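Local coordinates for hemolysin-related protein (Vibrio cholerae serotype O1, PDB 6MLT) that serves as a secreted matrix protein of the biofilm, binding calcium and probably attaching to carbohydrates through its lectin domain, at residues 26-38 / 540-554. Sequence-based numbering, arbitrary orientation.
Sequences PESNQVMAAPIVV and VANDYDRESQVNHGV
A chain folded back at chi2 (-76°) turns the amide of Gln30 onto Asp543, while the chi1 of Asp543 (56°) lets its carboxylate bridge that amide, through OD1, and the imidazole of His552, through OD2. Gln30 uses both ends of the amide: OE1 accepts from the backbone N of Asp543 at 2.7 Å, in the carbonyl plane, and NE2 gives a hydrogen to Asp543 OD1 at 2.9 Å, meeting that oxygen almost end-on. With the amide and carboxylate planes only 27° apart, the paired bonds fix the rotation of the amide, and a third, from NE2 to Asn29 OD1, steadies it further. The other carboxylate oxygen, OD2, takes the hydrogen of His552 ND1 at 2.8 Å, which would probably polarise the imidazole.

Alongside, the backbone N of Val31 donates to Ala541 O at 3.2 Å; Gly553 N reaches the same oxygen from the opposite face of its plane. Asn542 ND2 closes a nearly straight bond to Val31 O, while its OD1 accepts from the backbone N of Gly518. Met32 SD lies at the edge of the Tyr544 ring in a Met-aromatic contact, 5.4 Å from the centroid. On the apolar side, Val31 CG1 presses against Val540 CB at a tight 3.5 Å.

Asn29 and Gln30 form a classic beta bulge opposite Phe62, and Val31 also touches Thr61 of strand 56-63. The contact thus packs the sheet of strand 56-63 against the neighbouring four-strand sheet, in which N-terminal strand 13-19 joins the C-terminal strands by pairing with 553-559, consistent with the ring closure of a beta-propeller.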
loop_
_atom_site.group_PDB
_atom_site.type_symbol
_atom_site.label_atom_id
_atom_site.label_comp_id
_atom_site.label_asym_id
_atom_site.label_seq_id
_atom_site.Cartn_x
_atom_site.Cartn_y
_atom_site.Cartn_z
ATOM N N PRO A 26 6.112 -6.949 -37.413
ATOM C CA PRO A 26 4.776 -6.332 -37.427
ATOM C C PRO A 26 3.676 -7.277 -36.984
ATOM O O PRO A 26 2.641 -6.813 -36.490
ATOM C CB PRO A 26 4.600 -5.897 -38.892
ATOM C CG PRO A 26 5.589 -6.689 -39.666
ATOM C CD PRO A 26 6.752 -6.919 -38.738
ATOM N N GLU A 27 3.866 -8.590 -37.137
ATOM C CA GLU A 27 2.845 -9.545 -36.722
ATOM C C GLU A 27 2.706 -9.633 -35.206
ATOM O O GLU A 27 1.678 -10.117 -34.722
ATOM C CB GLU A 27 3.159 -10.932 -37.283
ATOM C CG GLU A 27 4.252 -11.717 -36.539
ATOM C CD GLU A 27 5.662 -11.159 -36.758
ATOM O OE1 GLU A 27 5.840 -10.244 -37.593
ATOM O OE2 GLU A 27 6.596 -11.646 -36.084
ATOM N N SER A 28 3.717 -9.204 -34.451
ATOM C CA SER A 28 3.705 -9.304 -32.989
ATOM C C SER A 28 3.148 -7.994 -32.456
ATOM O O SER A 28 3.888 -7.064 -32.133
ATOM C CB SER A 28 5.104 -9.583 -32.455
ATOM O OG SER A 28 5.106 -9.690 -31.042
ATOM N N ASN A 29 1.818 -7.907 -32.372
ATOM C CA ASN A 29 1.190 -6.631 -32.050
ATOM C C ASN A 29 0.027 -6.772 -31.072
ATOM O O ASN A 29 -0.779 -5.842 -30.950
ATOM C CB ASN A 29 0.697 -5.949 -33.331
ATOM C CG ASN A 29 -0.277 -6.807 -34.098
ATOM O OD1 ASN A 29 -0.691 -7.864 -33.626
ATOM N ND2 ASN A 29 -0.656 -6.355 -35.283
ATOM N N GLN A 30 -0.082 -7.903 -30.381
ATOM C CA GLN A 30 -1.103 -8.140 -29.365
ATOM C C GLN A 30 -0.469 -8.015 -27.987
ATOM O O GLN A 30 0.684 -8.410 -27.794
ATOM C CB GLN A 30 -1.708 -9.540 -29.515
ATOM C CG GLN A 30 -2.179 -9.904 -30.918
ATOM C CD GLN A 30 -3.488 -9.229 -31.284
ATOM O OE1 GLN A 30 -4.449 -9.259 -30.518
ATOM N NE2 GLN A 30 -3.530 -8.613 -32.458
ATOM N N VAL A 31 -1.219 -7.481 -27.024
ATOM C CA VAL A 31 -0.710 -7.325 -25.663
ATOM C C VAL A 31 -1.781 -7.776 -24.680
ATOM O O VAL A 31 -2.954 -7.407 -24.812
ATOM C CB VAL A 31 -0.272 -5.875 -25.376
ATOM C CG1 VAL A 31 0.408 -5.784 -24.027
ATOM C CG2 VAL A 31 0.670 -5.381 -26.468
ATOM N N MET A 32 -1.379 -8.589 -23.694
ATOM C CA MET A 32 -2.324 -9.097 -22.704
ATOM C C MET A 32 -1.677 -9.224 -21.326
ATOM O O MET A 32 -2.103 -10.052 -20.514
ATOM C CB MET A 32 -2.910 -10.445 -23.176
ATOM C CG MET A 32 -4.179 -10.876 -22.434
ATOM S SD MET A 32 -5.259 -11.938 -23.436
ATOM C CE MET A 32 -4.118 -13.241 -23.923
ATOM N N ALA A 33 -0.662 -8.407 -21.046
ATOM C CA ALA A 33 -0.047 -8.328 -19.730
ATOM C C ALA A 33 0.032 -6.867 -19.317
ATOM O O ALA A 33 0.156 -5.972 -20.159
ATOM C CB ALA A 33 1.353 -8.960 -19.709
ATOM N N ALA A 34 -0.055 -6.635 -18.014
ATOM C CA ALA A 34 -0.168 -5.275 -17.509
ATOM C C ALA A 34 1.057 -4.456 -17.913
ATOM O O ALA A 34 2.182 -4.972 -17.907
ATOM C CB ALA A 34 -0.323 -5.279 -15.986
ATOM N N PRO A 35 0.883 -3.183 -18.253
ATOM C CA PRO A 35 2.025 -2.354 -18.647
ATOM C C PRO A 35 2.846 -1.927 -17.438
ATOM O O PRO A 35 2.353 -1.845 -16.315
ATOM C CB PRO A 35 1.367 -1.147 -19.318
ATOM C CG PRO A 35 0.055 -1.016 -18.594
ATOM C CD PRO A 35 -0.370 -2.411 -18.214
ATOM N N ILE A 36 4.116 -1.640 -17.710
ATOM C CA ILE A 36 5.087 -1.166 -16.730
ATOM C C ILE A 36 5.531 0.224 -17.153
ATOM O O ILE A 36 5.658 0.493 -18.350
ATOM C CB ILE A 36 6.297 -2.126 -16.658
ATOM C CG1 ILE A 36 5.868 -3.506 -16.143
ATOM C CG2 ILE A 36 7.423 -1.546 -15.839
ATOM C CD1 ILE A 36 5.174 -3.488 -14.836
ATOM N N VAL A 37 5.794 1.097 -16.177
ATOM C CA VAL A 37 6.089 2.504 -16.441
ATOM C C VAL A 37 7.372 2.890 -15.718
ATOM O O VAL A 37 7.419 2.883 -14.482
ATOM C CB VAL A 37 4.939 3.427 -16.005
ATOM C CG1 VAL A 37 5.303 4.898 -16.240
ATOM C CG2 VAL A 37 3.665 3.074 -16.753
ATOM N N VAL A 38 8.399 3.253 -16.489
ATOM C CA VAL A 38 9.699 3.658 -15.967
ATOM C C VAL A 38 10.367 4.571 -16.993
ATOM O O VAL A 38 10.013 4.572 -18.175
ATOM C CB VAL A 38 10.614 2.447 -15.674
ATOM C CG1 VAL A 38 10.142 1.683 -14.437
ATOM C CG2 VAL A 38 10.682 1.520 -16.894
ATOM N N VAL A 540 -3.730 -2.053 -22.252
ATOM C CA VAL A 540 -3.279 -2.940 -23.317
ATOM C C VAL A 540 -4.489 -3.629 -23.930
ATOM O O VAL A 540 -5.531 -3.787 -23.287
ATOM C CB VAL A 540 -2.247 -3.958 -22.789
ATOM C CG1 VAL A 540 -1.090 -3.227 -22.126
ATOM C CG2 VAL A 540 -2.901 -4.935 -21.809
ATOM N N ALA A 541 -4.348 -4.033 -25.190
ATOM C CA ALA A 541 -5.470 -4.573 -25.940
ATOM C C ALA A 541 -4.996 -5.660 -26.889
ATOM O O ALA A 541 -3.839 -5.675 -27.330
ATOM C CB ALA A 541 -6.194 -3.481 -26.734
ATOM N N ASN A 542 -5.920 -6.564 -27.204
ATOM C CA ASN A 542 -5.693 -7.609 -28.185
ATOM C C ASN A 542 -7.029 -7.947 -28.823
ATOM O O ASN A 542 -8.087 -7.779 -28.206
ATOM C CB ASN A 542 -5.058 -8.846 -27.546
ATOM C CG ASN A 542 -5.854 -9.349 -26.363
ATOM O OD1 ASN A 542 -6.828 -10.088 -26.526
ATOM N ND2 ASN A 542 -5.451 -8.942 -25.163
ATOM N N ASP A 543 -6.972 -8.436 -30.062
ATOM C CA ASP A 543 -8.185 -8.694 -30.826
ATOM C C ASP A 543 -8.111 -10.010 -31.589
ATOM O O ASP A 543 -8.802 -10.182 -32.601
ATOM C CB ASP A 543 -8.478 -7.541 -31.797
ATOM C CG ASP A 543 -7.326 -7.253 -32.744
ATOM O OD1 ASP A 543 -6.366 -8.050 -32.793
ATOM O OD2 ASP A 543 -7.390 -6.215 -33.446
ATOM N N TYR A 544 -7.303 -10.958 -31.105
ATOM C CA TYR A 544 -7.176 -12.246 -31.779
ATOM C C TYR A 544 -8.444 -13.082 -31.637
ATOM O O TYR A 544 -8.705 -13.941 -32.479
ATOM C CB TYR A 544 -5.976 -13.029 -31.223
ATOM C CG TYR A 544 -6.148 -13.423 -29.772
ATOM C CD1 TYR A 544 -6.818 -14.592 -29.415
ATOM C CD2 TYR A 544 -5.656 -12.616 -28.755
ATOM C CE1 TYR A 544 -6.987 -14.942 -28.088
ATOM C CE2 TYR A 544 -5.822 -12.956 -27.432
ATOM C CZ TYR A 544 -6.491 -14.121 -27.101
ATOM O OH TYR A 544 -6.665 -14.457 -25.775
ATOM N N ASP A 545 -9.233 -12.861 -30.585
ATOM C CA ASP A 545 -10.398 -13.690 -30.291
ATOM C C ASP A 545 -11.670 -13.035 -30.822
ATOM O O ASP A 545 -11.886 -11.833 -30.640
ATOM C CB ASP A 545 -10.521 -13.928 -28.783
ATOM C CG ASP A 545 -11.589 -14.956 -28.429
ATOM O OD1 ASP A 545 -12.788 -14.679 -28.633
ATOM O OD2 ASP A 545 -11.222 -16.048 -27.944
ATOM N N ARG A 546 -12.520 -13.845 -31.459
ATOM C CA ARG A 546 -13.725 -13.318 -32.095
ATOM C C ARG A 546 -14.651 -12.637 -31.098
ATOM O O ARG A 546 -15.393 -11.723 -31.471
ATOM C CB ARG A 546 -14.473 -14.444 -32.814
ATOM N N GLU A 547 -14.635 -13.064 -29.838
ATOM C CA GLU A 547 -15.477 -12.463 -28.810
ATOM C C GLU A 547 -14.850 -11.236 -28.160
ATOM O O GLU A 547 -15.438 -10.679 -27.224
ATOM C CB GLU A 547 -15.812 -13.500 -27.733
ATOM C CG GLU A 547 -16.668 -14.656 -28.244
ATOM C CD GLU A 547 -17.118 -15.586 -27.133
ATOM O OE1 GLU A 547 -16.375 -15.734 -26.141
ATOM O OE2 GLU A 547 -18.219 -16.164 -27.252
ATOM N N SER A 548 -13.675 -10.797 -28.621
ATOM C CA SER A 548 -13.039 -9.607 -28.056
ATOM C C SER A 548 -12.185 -8.976 -29.159
ATOM O O SER A 548 -10.957 -8.918 -29.103
ATOM C CB SER A 548 -12.216 -9.940 -26.809
ATOM O OG SER A 548 -11.346 -11.038 -27.023
ATOM N N GLN A 549 -12.860 -8.457 -30.184
ATOM C CA GLN A 549 -12.210 -8.007 -31.413
ATOM C C GLN A 549 -12.520 -6.528 -31.628
ATOM O O GLN A 549 -13.373 -6.169 -32.440
ATOM C CB GLN A 549 -12.687 -8.877 -32.587
ATOM C CG GLN A 549 -11.709 -8.963 -33.737
ATOM C CD GLN A 549 -11.837 -10.266 -34.498
ATOM O OE1 GLN A 549 -12.843 -10.509 -35.159
ATOM N NE2 GLN A 549 -10.821 -11.123 -34.395
ATOM N N VAL A 550 -11.819 -5.667 -30.890
ATOM C CA VAL A 550 -11.997 -4.223 -31.019
ATOM C C VAL A 550 -10.688 -3.586 -31.465
ATOM O O VAL A 550 -10.648 -2.859 -32.465
ATOM C CB VAL A 550 -12.470 -3.592 -29.699
ATOM C CG1 VAL A 550 -12.527 -2.060 -29.822
ATOM C CG2 VAL A 550 -13.828 -4.147 -29.301
ATOM N N ASN A 551 -9.616 -3.836 -30.716
ATOM C CA ASN A 551 -8.345 -3.174 -30.973
ATOM C C ASN A 551 -7.210 -4.042 -30.449
ATOM O O ASN A 551 -7.433 -5.073 -29.808
ATOM C CB ASN A 551 -8.322 -1.771 -30.346
ATOM C CG ASN A 551 -8.528 -1.790 -28.832
ATOM O OD1 ASN A 551 -9.204 -2.661 -28.295
ATOM N ND2 ASN A 551 -7.944 -0.817 -28.146
ATOM N N HIS A 552 -5.982 -3.630 -30.761
ATOM C CA HIS A 552 -4.797 -4.338 -30.299
ATOM C C HIS A 552 -3.653 -3.351 -30.121
ATOM O O HIS A 552 -3.519 -2.398 -30.887
ATOM C CB HIS A 552 -4.384 -5.454 -31.269
ATOM C CG HIS A 552 -4.025 -4.967 -32.644
ATOM N ND1 HIS A 552 -4.930 -4.938 -33.684
ATOM C CD2 HIS A 552 -2.850 -4.528 -33.157
ATOM C CE1 HIS A 552 -4.331 -4.491 -34.775
ATOM N NE2 HIS A 552 -3.069 -4.231 -34.480
ATOM N N GLY A 553 -2.831 -3.595 -29.099
ATOM C CA GLY A 553 -1.629 -2.821 -28.846
ATOM C C GLY A 553 -1.690 -2.140 -27.492
ATOM O O GLY A 553 -2.072 -2.753 -26.488
ATOM N N VAL A 554 -1.313 -0.867 -27.474
ATOM C CA VAL A 554 -1.259 -0.060 -26.255
ATOM C C VAL A 554 -1.969 1.253 -26.539
ATOM O O VAL A 554 -1.672 1.919 -27.538
ATOM C CB VAL A 554 0.191 0.194 -25.798
ATOM C CG1 VAL A 554 0.214 1.036 -24.520
ATOM C CG2 VAL A 554 0.924 -1.123 -25.580
#